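Hypothetical protein AF2198 (PDB 1OI0) probably acts as a zinc-dependent metallopeptidase of the JAB1/MPN family, the fold associated with deubiquitination at the proteasome. Local coordinates at residues S3-I14 with L30-L40. Residues are numbered along the deposited sequence; the frame is centred on the assembly and turned at random.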
# COMPACT_ATOMS: atom_id res chain seq x y z
N SER A 3 -12.60 8.85 6.40
CA SER A 3 -11.86 8.40 5.22
C SER A 3 -11.30 7.05 5.63
O SER A 3 -11.45 6.64 6.79
CB SER A 3 -10.70 9.34 4.89
OG SER A 3 -9.60 9.13 5.77
N MET A 4 -10.67 6.36 4.69
CA MET A 4 -10.08 5.07 5.03
C MET A 4 -8.96 5.36 6.02
O MET A 4 -8.39 6.47 6.04
CB MET A 4 -9.52 4.39 3.78
CG MET A 4 -8.80 3.08 4.05
SD MET A 4 -9.74 1.88 5.03
CE MET A 4 -11.02 1.46 3.87
N LYS A 5 -8.66 4.38 6.86
CA LYS A 5 -7.62 4.53 7.86
C LYS A 5 -6.64 3.38 7.76
O LYS A 5 -6.95 2.34 7.18
CB LYS A 5 -8.25 4.54 9.25
CG LYS A 5 -9.28 5.64 9.45
CD LYS A 5 -10.09 5.45 10.72
CE LYS A 5 -11.09 6.58 10.90
NZ LYS A 5 -12.02 6.68 9.74
N ILE A 6 -5.45 3.58 8.31
CA ILE A 6 -4.42 2.56 8.31
C ILE A 6 -3.74 2.61 9.67
O ILE A 6 -3.49 3.69 10.20
CB ILE A 6 -3.38 2.78 7.18
CG1 ILE A 6 -2.39 1.61 7.18
CG2 ILE A 6 -2.66 4.11 7.37
CD1 ILE A 6 -1.46 1.60 5.97
N SER A 7 -3.47 1.44 10.24
CA SER A 7 -2.82 1.39 11.54
C SER A 7 -1.34 1.69 11.37
O SER A 7 -0.73 1.36 10.36
CB SER A 7 -2.99 0.01 12.17
OG SER A 7 -2.26 -0.98 11.47
N ARG A 8 -0.76 2.35 12.37
CA ARG A 8 0.66 2.67 12.33
C ARG A 8 1.44 1.37 12.30
O ARG A 8 2.53 1.29 11.73
CB ARG A 8 1.06 3.49 13.56
CG ARG A 8 2.56 3.76 13.66
CD ARG A 8 3.05 4.63 12.51
NE ARG A 8 2.44 5.95 12.52
CZ ARG A 8 2.70 6.91 11.63
NH1 ARG A 8 3.57 6.69 10.66
NH2 ARG A 8 2.09 8.08 11.71
N GLY A 9 0.88 0.34 12.92
CA GLY A 9 1.52 -0.96 12.96
C GLY A 9 1.66 -1.57 11.58
O GLY A 9 2.67 -2.20 11.28
N LEU A 10 0.64 -1.40 10.75
CA LEU A 10 0.67 -1.95 9.40
C LEU A 10 1.66 -1.17 8.54
O LEU A 10 2.35 -1.76 7.71
CB LEU A 10 -0.72 -1.90 8.76
CG LEU A 10 -0.80 -2.61 7.40
CD1 LEU A 10 -0.50 -4.09 7.61
CD2 LEU A 10 -2.19 -2.43 6.78
N LEU A 11 1.72 0.15 8.72
CA LEU A 11 2.65 0.97 7.95
C LEU A 11 4.08 0.55 8.26
O LEU A 11 4.91 0.44 7.35
CB LEU A 11 2.47 2.45 8.29
CG LEU A 11 1.36 3.22 7.57
CD1 LEU A 11 1.32 4.65 8.08
CD2 LEU A 11 1.62 3.19 6.07
N LYS A 12 4.35 0.29 9.53
CA LYS A 12 5.68 -0.13 9.94
C LYS A 12 5.99 -1.47 9.29
O LYS A 12 7.08 -1.67 8.76
CB LYS A 12 5.77 -0.26 11.46
CG LYS A 12 7.15 -0.66 11.95
CD LYS A 12 7.20 -0.80 13.47
CE LYS A 12 8.59 -1.20 13.93
NZ LYS A 12 8.64 -1.43 15.40
N THR A 13 5.03 -2.38 9.32
CA THR A 13 5.19 -3.70 8.72
C THR A 13 5.48 -3.57 7.23
O THR A 13 6.38 -4.22 6.70
CB THR A 13 3.92 -4.55 8.92
OG1 THR A 13 3.70 -4.75 10.32
CG2 THR A 13 4.06 -5.90 8.23
N ILE A 14 4.71 -2.72 6.56
CA ILE A 14 4.88 -2.50 5.13
C ILE A 14 6.26 -1.94 4.79
O ILE A 14 6.95 -2.46 3.92
CB ILE A 14 3.79 -1.55 4.58
CG1 ILE A 14 2.43 -2.27 4.59
CG2 ILE A 14 4.14 -1.10 3.17
CD1 ILE A 14 1.24 -1.36 4.34
N LEU A 30 -3.98 -5.05 0.72
CA LEU A 30 -4.32 -4.39 1.98
C LEU A 30 -5.64 -4.98 2.46
O LEU A 30 -6.59 -5.09 1.70
CB LEU A 30 -4.45 -2.89 1.74
CG LEU A 30 -3.17 -2.17 1.31
CD1 LEU A 30 -3.49 -0.77 0.82
CD2 LEU A 30 -2.19 -2.13 2.47
N SER A 31 -5.69 -5.38 3.73
CA SER A 31 -6.91 -5.97 4.26
C SER A 31 -7.22 -5.55 5.69
O SER A 31 -6.45 -4.82 6.32
CB SER A 31 -6.84 -7.50 4.19
OG SER A 31 -5.78 -8.01 4.99
N GLY A 32 -8.36 -6.01 6.18
CA GLY A 32 -8.79 -5.69 7.53
C GLY A 32 -10.30 -5.58 7.57
O GLY A 32 -10.97 -5.87 6.58
N SER A 33 -10.84 -5.19 8.72
CA SER A 33 -12.29 -5.05 8.86
C SER A 33 -12.68 -3.60 9.09
O SER A 33 -11.82 -2.72 9.20
CB SER A 33 -12.80 -5.91 10.02
OG SER A 33 -12.69 -7.29 9.72
N LYS A 34 -13.98 -3.35 9.17
CA LYS A 34 -14.50 -2.01 9.40
C LYS A 34 -13.93 -1.02 8.38
O LYS A 34 -14.13 -1.17 7.17
CB LYS A 34 -14.16 -1.56 10.82
CG LYS A 34 -14.87 -0.29 11.26
CD LYS A 34 -14.47 0.10 12.67
CE LYS A 34 -15.19 1.36 13.13
NZ LYS A 34 -14.79 1.76 14.51
N ASP A 35 -13.22 -0.01 8.87
CA ASP A 35 -12.65 1.01 7.99
C ASP A 35 -11.18 1.24 8.28
O ASP A 35 -10.66 2.34 8.11
CB ASP A 35 -13.42 2.33 8.17
CG ASP A 35 -13.20 2.94 9.54
OD1 ASP A 35 -13.27 2.20 10.54
OD2 ASP A 35 -12.96 4.16 9.61
N VAL A 36 -10.49 0.19 8.72
CA VAL A 36 -9.08 0.30 9.04
C VAL A 36 -8.23 -0.79 8.38
O VAL A 36 -8.51 -1.98 8.51
CB VAL A 36 -8.84 0.24 10.57
CG1 VAL A 36 -7.35 0.34 10.87
CG2 VAL A 36 -9.59 1.36 11.26
N MET A 37 -7.19 -0.36 7.67
CA MET A 37 -6.28 -1.30 7.02
C MET A 37 -5.32 -1.71 8.14
O MET A 37 -4.60 -0.87 8.67
CB MET A 37 -5.46 -0.60 5.92
CG MET A 37 -6.26 0.13 4.86
SD MET A 37 -5.19 1.11 3.76
CE MET A 37 -6.18 1.16 2.29
N ASP A 38 -5.33 -2.98 8.51
CA ASP A 38 -4.44 -3.44 9.58
C ASP A 38 -3.93 -4.85 9.36
O ASP A 38 -3.33 -5.44 10.26
CB ASP A 38 -5.16 -3.35 10.93
CG ASP A 38 -6.49 -4.08 10.93
OD1 ASP A 38 -6.53 -5.24 10.49
OD2 ASP A 38 -7.49 -3.48 11.37
N GLU A 39 -4.17 -5.39 8.17
CA GLU A 39 -3.74 -6.74 7.83
C GLU A 39 -3.21 -6.77 6.41
O GLU A 39 -3.54 -5.91 5.60
CB GLU A 39 -4.91 -7.72 7.96
CG GLU A 39 -5.40 -7.93 9.38
CD GLU A 39 -4.50 -8.85 10.18
OE1 GLU A 39 -3.30 -8.53 10.33
OE2 GLU A 39 -4.99 -9.89 10.65
N LEU A 40 -2.39 -7.77 6.10
CA LEU A 40 -1.84 -7.91 4.76
C LEU A 40 -2.02 -9.31 4.22
O LEU A 40 -1.86 -10.30 4.94
CB LEU A 40 -0.34 -7.58 4.75
CG LEU A 40 0.12 -6.14 4.98
CD1 LEU A 40 1.64 -6.09 4.93
CD2 LEU A 40 -0.48 -5.23 3.92
O HOH W 1 -2.40 -3.27 12.70
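Lys5 and Asp35 show how side chains can clasp the start of a parallel strand pair. Lys5 NZ meets Asp35 OD2 at 2.7 Å, nearly along the carboxylate's C-O axis; the chain's bend at chi4 (58°) turns the ammonium in toward that oxygen. It also donates to Ser3 O and Gly1 O, so three oxygens grip it. With an alanine in place of Lys5, Asp35 is likely to lose its charge partner, and Ser3 O and Gly1 O their shared donor. Lys5 N bonds to Asp35 O, Met37 N to Lys5 O (2.8 Å) and Ser7 N to Met37 O, a parallel ladder. On the face bearing Ile6 and Met37, Met4 folds in: Met4 CG lies 3.7 Å from Met37 CE, the chains crossing at about a right angle, and Met4 SD 3.2 Å from Asp35 O. Ser7 N-caps helix 8-21, its OG accepting from Leu10 N. Leu10 drops CD2 over the Met37 carbonyl and presses CD1 on Leu40 CG (3.4 Å), while Ile14 CD1 reaches Leu30 CD2. Asp38 and Glu39 face Ser31 in a classic beta bulge between strands 36-42 and 27-32. Strand 5-6 thus joins 36-42 and leads into a helix packed on the mixed sheet of the JAB1/MPN domain.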